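Local coordinates for plasmid pRiA4b Orf3-like domain-containing protein (Methanosarcina mazei, PDB 2I1S) that is of unknown function, but has a mixed beta sheet packed against helices and belongs to the plasmid pRiA4b ORF-3-like family, at residues Trp23-Val28 against Arg116-Leu121; Ala40-Met45 against Tyr103-Gly108. All blocks are in the same frame, centred on the assembly; numbering follows the deposited sequence.

Contact 1 (Trp23-Val28 against Arg116-Leu121)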
loop_
_atom_site.group_PDB
_atom_site.type_symbol
_atom_site.label_atom_id
_atom_site.label_comp_id
_atom_site.label_asym_id
_atom_site.label_seq_id
_atom_site.Cartn_x
_atom_site.Cartn_y
_atom_site.Cartn_z
ATOM N N TRP A 23 1.426 8.317 2.349
ATOM C CA TRP A 23 2.423 7.522 1.607
ATOM C C TRP A 23 3.440 6.898 2.530
ATOM O O TRP A 23 3.594 7.328 3.678
ATOM C CB TRP A 23 3.145 8.333 0.512
ATOM C CG TRP A 23 3.963 9.521 1.058
ATOM C CD1 TRP A 23 3.506 10.792 1.244
ATOM C CD2 TRP A 23 5.318 9.507 1.536
ATOM N NE1 TRP A 23 4.476 11.568 1.773
ATOM C CE2 TRP A 23 5.603 10.813 1.987
ATOM C CE3 TRP A 23 6.311 8.505 1.664
ATOM C CZ2 TRP A 23 6.858 11.181 2.535
ATOM C CZ3 TRP A 23 7.557 8.866 2.192
ATOM C CH2 TRP A 23 7.832 10.221 2.597
ATOM N N ARG A 24 4.110 5.869 1.999
ATOM C CA ARG A 24 5.231 5.147 2.638
ATOM C C ARG A 24 6.302 4.861 1.609
ATOM O O ARG A 24 6.013 4.641 0.415
ATOM C CB ARG A 24 4.782 3.798 3.205
ATOM C CG ARG A 24 3.443 3.831 3.840
ATOM C CD ARG A 24 3.590 4.471 5.167
ATOM N NE ARG A 24 2.439 4.306 6.069
ATOM C CZ ARG A 24 1.659 5.305 6.435
ATOM N NH1 ARG A 24 0.742 5.098 7.326
ATOM N NH2 ARG A 24 1.808 6.514 5.910
ATOM N N ARG A 25 7.546 4.879 2.035
ATOM C CA ARG A 25 8.617 4.438 1.134
ATOM C C ARG A 25 9.209 3.162 1.722
ATOM O O ARG A 25 9.492 3.105 2.903
ATOM C CB ARG A 25 9.667 5.566 0.892
ATOM C CG ARG A 25 9.571 6.158 -0.498
ATOM C CD ARG A 25 10.577 7.291 -0.788
ATOM N NE ARG A 25 9.849 8.510 -0.531
ATOM C CZ ARG A 25 9.380 9.370 -1.420
ATOM N NH1 ARG A 25 9.635 9.266 -2.701
ATOM N NH2 ARG A 25 8.667 10.380 -0.982
ATOM N N ILE A 26 9.300 2.116 0.923
ATOM C CA ILE A 26 9.861 0.847 1.390
ATOM C C ILE A 26 10.900 0.335 0.400
ATOM O O ILE A 26 10.834 0.663 -0.795
ATOM C CB ILE A 26 8.769 -0.262 1.615
ATOM C CG1 ILE A 26 8.128 -0.708 0.282
ATOM C CG2 ILE A 26 7.759 0.157 2.714
ATOM C CD1 ILE A 26 7.157 -1.948 0.377
ATOM N N GLN A 27 11.848 -0.474 0.879
ATOM C CA GLN A 27 12.750 -1.179 -0.049
ATOM C C GLN A 27 12.517 -2.696 0.023
ATOM O O GLN A 27 12.491 -3.289 1.111
ATOM C CB GLN A 27 14.194 -0.816 0.221
ATOM C CG GLN A 27 14.489 0.690 0.166
ATOM C CD GLN A 27 15.901 1.004 0.595
ATOM O OE1 GLN A 27 16.756 0.119 0.573
ATOM N NE2 GLN A 27 16.168 2.264 0.981
ATOM N N VAL A 28 12.337 -3.332 -1.127
ATOM C CA VAL A 28 12.064 -4.778 -1.128
ATOM C C VAL A 28 13.123 -5.588 -1.913
ATOM O O VAL A 28 13.705 -5.062 -2.848
ATOM C CB VAL A 28 10.610 -5.097 -1.640
ATOM C CG1 VAL A 28 9.585 -4.539 -0.687
ATOM C CG2 VAL A 28 10.383 -4.553 -3.036
ATOM N N ARG A 116 5.043 2.898 -7.132
ATOM C CA ARG A 116 5.978 3.456 -8.078
ATOM C C ARG A 116 7.398 3.033 -7.693
ATOM O O ARG A 116 7.828 3.272 -6.580
ATOM C CB ARG A 116 5.814 4.981 -8.115
ATOM C CG ARG A 116 6.999 5.729 -8.703
ATOM C CD ARG A 116 6.830 5.975 -10.201
ATOM N NE ARG A 116 5.687 6.849 -10.481
ATOM C CZ ARG A 116 5.782 8.126 -10.860
ATOM N NH1 ARG A 116 6.973 8.718 -11.022
ATOM N NH2 ARG A 116 4.666 8.812 -11.088
ATOM N N LEU A 117 8.080 2.352 -8.609
ATOM C CA LEU A 117 9.540 2.144 -8.534
ATOM C C LEU A 117 10.320 3.452 -8.740
ATOM O O LEU A 117 10.220 4.081 -9.792
ATOM C CB LEU A 117 9.984 1.109 -9.581
ATOM C CG LEU A 117 11.440 0.630 -9.606
ATOM C CD1 LEU A 117 11.807 -0.229 -8.378
ATOM C CD2 LEU A 117 11.703 -0.122 -10.905
ATOM N N GLU A 118 11.090 3.868 -7.734
ATOM C CA GLU A 118 11.932 5.054 -7.899
ATOM C C GLU A 118 13.381 4.706 -8.213
ATOM O O GLU A 118 14.006 5.376 -9.030
ATOM C CB GLU A 118 11.860 5.969 -6.678
ATOM C CG GLU A 118 10.531 6.719 -6.548
ATOM C CD GLU A 118 10.408 7.516 -5.249
ATOM O OE1 GLU A 118 11.005 7.104 -4.217
ATOM O OE2 GLU A 118 9.703 8.555 -5.261
ATOM N N LYS A 119 13.913 3.671 -7.550
ATOM C CA LYS A 119 15.334 3.289 -7.692
ATOM C C LYS A 119 15.508 1.791 -7.515
ATOM O O LYS A 119 14.847 1.175 -6.669
ATOM C CB LYS A 119 16.196 3.966 -6.623
ATOM C CG LYS A 119 16.254 5.481 -6.648
ATOM C CD LYS A 119 16.144 6.065 -5.223
ATOM C CE LYS A 119 17.368 5.724 -4.371
ATOM N NZ LYS A 119 17.984 6.937 -3.726
ATOM N N ILE A 120 16.390 1.220 -8.324
ATOM C CA ILE A 120 16.885 -0.142 -8.157
ATOM C C ILE A 120 18.339 0.002 -7.697
ATOM O O ILE A 120 19.147 0.592 -8.412
ATOM C CB ILE A 120 16.846 -0.933 -9.501
ATOM C CG1 ILE A 120 15.400 -1.120 -10.004
ATOM C CG2 ILE A 120 17.559 -2.289 -9.360
ATOM C CD1 ILE A 120 15.282 -2.008 -11.250
ATOM N N LEU A 121 18.684 -0.510 -6.513
ATOM C CA LEU A 121 20.050 -0.364 -5.989
ATOM C C LEU A 121 20.601 -1.651 -5.354
ATOM O O LEU A 121 19.807 -2.494 -4.933
ATOM C CB LEU A 121 20.107 0.819 -5.016
ATOM C CG LEU A 121 20.037 2.208 -5.680
ATOM C CD1 LEU A 121 20.022 3.295 -4.617
ATOM C CD2 LEU A 121 21.140 2.461 -6.729
#
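Arg25 and Glu118 meet across two strands that run in roughly the same direction but are not neighbours; the nearest CA atoms, those of Arg25 and Arg116, are 9.6 Å apart. Strand 7-15 lies between them and is antiparallel to both. The side chains therefore have to bridge over that middle strand, and Arg25 also packs on its Lys12. The contact is a salt bridge carried by one nitrogen. Arg25 NH1 lies 2.7 Å from Glu118 OE2. The same NH1 donates a hydrogen bond to Glu118 OE1 at 3.0 Å, nearly straight at 162° and using the syn lone pair of that oxygen. The guanidinium and carboxylate planes are only 21° apart, so the charged groups meet almost in one plane. Glu118 reaches out with an extended chain beyond CG, whereas Arg25 bends at its third torsion (chi3 -96°), which brings the edge of its guanidinium, at NH1, to the carboxylate; the two side chains cross at about a right angle. The CD methylene of Arg25 also passes 3.5 Å from Glu118 OE1. On its own strand, Arg25 places NH2 3.6 Å above the plane of the Trp23 indole, toward the rim. Trp23 CH2 in turn lies at the guanidinium edge, close to its plane. The guanidinium thus has the indole at one part of its edge and the carboxylate at another. Glu118 belongs to a classic beta bulge, in which it and Lys119 both face His10 of the middle strand. The touching surface is small, 90 Å² over both sides, and both residues are partly exposed. One nitrogen shared by both carboxylate oxygens is consistent with an ionised Glu118, and solvent probably screens part of the attraction between the charges.

Contact 2 (Ala40-Met45 against Tyr103-Gly108); sequences AIQAVM and YTYDFG
Two residues of helix 34-44 grip Tyr103 OH: Gln42 NE2 donates to it at 2.8 Å, and His38 ND1, one turn earlier, also hydrogen-bonds to it. The Gln42 bond is bent, with an N-H...O angle of 140°, and the hydroxyl is tilted from the amide plane. A bend in the Gln42 chain (chi2 -64°) carries the amide over to the strand. There NE2 also sits over the centre of the Tyr105 ring, 3.5 Å above its plane. The amide stands steeply on that ring, and Gln42 OE1 comes 3.7 Å from Tyr105 CZ. Helix 34-44 here packs on one face of the mixed sheet, at strand 100-105; Tyr103 and Tyr105, two residues apart, point to the same helix-covered side. Ile41, the residue before Gln42, packs on the Tyr103 ring. Its CD1 makes a CH-pi contact with that ring, 3.7 Å from the centroid and close to the ring normal. The second branch, CG2, anti to the backbone N, touches Tyr103 CE2 at 3.4 Å. The two side chains run antiparallel alongside each other, with both Ile41 methyl groups against the ring. All four of these residues are buried. Tyr105 OH is held by Glu142 OE2 and Tyr50 N, while Gln42 OE1 accepts from the backbone N of Asp49. Just past the strand, Asp106 OD2 accepts from Gly108 N at 3.0 Å in an Asx turn.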
loop_
_atom_site.group_PDB
_atom_site.type_symbol
_atom_site.label_atom_id
_atom_site.label_comp_id
_atom_site.label_asym_id
_atom_site.label_seq_id
_atom_site.Cartn_x
_atom_site.Cartn_y
_atom_site.Cartn_z
ATOM N N ALA A 40 3.679 -6.585 2.140
ATOM C CA ALA A 40 4.481 -5.437 2.586
ATOM C C ALA A 40 3.585 -4.186 2.628
ATOM O O ALA A 40 3.605 -3.403 3.587
ATOM C CB ALA A 40 5.713 -5.242 1.670
ATOM N N ILE A 41 2.785 -4.025 1.581
ATOM C CA ILE A 41 1.649 -3.096 1.590
ATOM C C ILE A 41 0.732 -3.228 2.828
ATOM O O ILE A 41 0.437 -2.216 3.498
ATOM C CB ILE A 41 0.822 -3.142 0.231
ATOM C CG1 ILE A 41 1.731 -2.842 -0.968
ATOM C CG2 ILE A 41 -0.342 -2.106 0.276
ATOM C CD1 ILE A 41 1.019 -3.075 -2.356
ATOM N N GLN A 42 0.285 -4.449 3.138
ATOM C CA GLN A 42 -0.573 -4.630 4.314
ATOM C C GLN A 42 0.113 -4.129 5.584
ATOM O O GLN A 42 -0.544 -3.557 6.474
ATOM C CB GLN A 42 -0.987 -6.116 4.512
ATOM C CG GLN A 42 -1.952 -6.688 3.491
ATOM C CD GLN A 42 -3.293 -6.007 3.502
ATOM O OE1 GLN A 42 -4.016 -6.084 4.467
ATOM N NE2 GLN A 42 -3.651 -5.367 2.396
ATOM N N ALA A 43 1.422 -4.374 5.658
ATOM C CA ALA A 43 2.268 -4.042 6.798
ATOM C C ALA A 43 2.431 -2.548 6.984
ATOM O O ALA A 43 2.188 -2.048 8.082
ATOM C CB ALA A 43 3.627 -4.713 6.667
ATOM N N VAL A 44 2.772 -1.833 5.907
ATOM C CA VAL A 44 3.019 -0.372 5.974
ATOM C C VAL A 44 1.767 0.438 6.217
ATOM O O VAL A 44 1.842 1.522 6.833
ATOM C CB VAL A 44 3.856 0.240 4.767
ATOM C CG1 VAL A 44 5.189 -0.364 4.712
ATOM C CG2 VAL A 44 3.121 0.111 3.419
ATOM N N MET A 45 0.635 -0.119 5.778
ATOM C CA MET A 45 -0.700 0.477 5.956
ATOM C C MET A 45 -1.427 0.029 7.197
ATOM O O MET A 45 -2.562 0.455 7.451
ATOM C CB MET A 45 -1.574 0.201 4.732
ATOM C CG MET A 45 -1.099 0.943 3.443
ATOM S SD MET A 45 -0.601 2.678 3.549
ATOM C CE MET A 45 0.093 2.813 1.921
ATOM N N TYR A 103 -2.550 -1.168 -7.028
ATOM C CA TYR A 103 -2.995 -2.178 -6.059
ATOM C C TYR A 103 -4.346 -1.776 -5.496
ATOM O O TYR A 103 -4.477 -0.704 -4.925
ATOM C CB TYR A 103 -1.977 -2.259 -4.918
ATOM C CG TYR A 103 -2.304 -3.143 -3.733
ATOM C CD1 TYR A 103 -2.094 -4.519 -3.776
ATOM C CD2 TYR A 103 -2.750 -2.600 -2.537
ATOM C CE1 TYR A 103 -2.349 -5.340 -2.661
ATOM C CE2 TYR A 103 -3.005 -3.413 -1.406
ATOM C CZ TYR A 103 -2.797 -4.780 -1.468
ATOM O OH TYR A 103 -3.005 -5.586 -0.329
ATOM N N THR A 104 -5.332 -2.643 -5.648
ATOM C CA THR A 104 -6.633 -2.475 -5.022
ATOM C C THR A 104 -6.799 -3.501 -3.875
ATOM O O THR A 104 -6.504 -4.691 -4.020
ATOM C CB THR A 104 -7.777 -2.607 -6.084
ATOM O OG1 THR A 104 -7.546 -1.673 -7.151
ATOM C CG2 THR A 104 -9.180 -2.348 -5.471
ATOM N N TYR A 105 -7.247 -3.013 -2.723
ATOM C CA TYR A 105 -7.515 -3.828 -1.566
ATOM C C TYR A 105 -8.903 -3.429 -1.039
ATOM O O TYR A 105 -9.186 -2.231 -0.864
ATOM C CB TYR A 105 -6.425 -3.607 -0.507
ATOM C CG TYR A 105 -6.764 -4.202 0.847
ATOM C CD1 TYR A 105 -6.933 -5.602 0.993
ATOM C CD2 TYR A 105 -6.967 -3.382 1.972
ATOM C CE1 TYR A 105 -7.266 -6.183 2.234
ATOM C CE2 TYR A 105 -7.288 -3.941 3.218
ATOM C CZ TYR A 105 -7.458 -5.364 3.336
ATOM O OH TYR A 105 -7.779 -5.975 4.557
ATOM N N ASP A 106 -9.761 -4.428 -0.787
ATOM C CA ASP A 106 -11.145 -4.222 -0.325
ATOM C C ASP A 106 -11.988 -3.785 -1.497
ATOM O O ASP A 106 -11.974 -2.613 -1.871
ATOM C CB ASP A 106 -11.251 -3.188 0.838
ATOM C CG ASP A 106 -12.602 -3.250 1.578
ATOM O OD1 ASP A 106 -12.660 -2.905 2.765
ATOM O OD2 ASP A 106 -13.619 -3.664 0.979
ATOM N N PHE A 107 -12.733 -4.722 -2.070
ATOM C CA PHE A 107 -13.550 -4.454 -3.250
ATOM C C PHE A 107 -14.869 -3.764 -2.896
ATOM O O PHE A 107 -15.671 -3.453 -3.797
ATOM C CB PHE A 107 -13.777 -5.762 -4.072
ATOM C CG PHE A 107 -12.488 -6.345 -4.641
ATOM C CD1 PHE A 107 -11.284 -5.613 -4.581
ATOM C CD2 PHE A 107 -12.484 -7.586 -5.263
ATOM C CE1 PHE A 107 -10.103 -6.115 -5.084
ATOM C CE2 PHE A 107 -11.294 -8.110 -5.789
ATOM C CZ PHE A 107 -10.107 -7.387 -5.698
ATOM N N GLY A 108 -15.097 -3.534 -1.600
ATOM C CA GLY A 108 -16.215 -2.688 -1.139
ATOM C C GLY A 108 -15.777 -1.234 -0.946
ATOM O O GLY A 108 -16.253 -0.323 -1.626
#

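From the N terminus, the chain passes through strand 7-15 into strand 22-29, which supplies the first half of contact 1. Helix 34-44 follows directly and opens contact 2. Strands 53-58, 65-69 and 82-84 come next, before strand 100-105 closes contact 2. Strand 111-122 then returns to close contact 1. The smaller loop lies wholly within the larger one, so the two do not cross. Contact 1 links strands on either side of strand 7-15, while contact 2 joins helix 34-44 to strand 100-105 of the sheet. The two also touch: Arg24 NE probably hydrogen-bonds to Val44 O at 2.9 Å, and Ile26 packs on Ala40 and Val44.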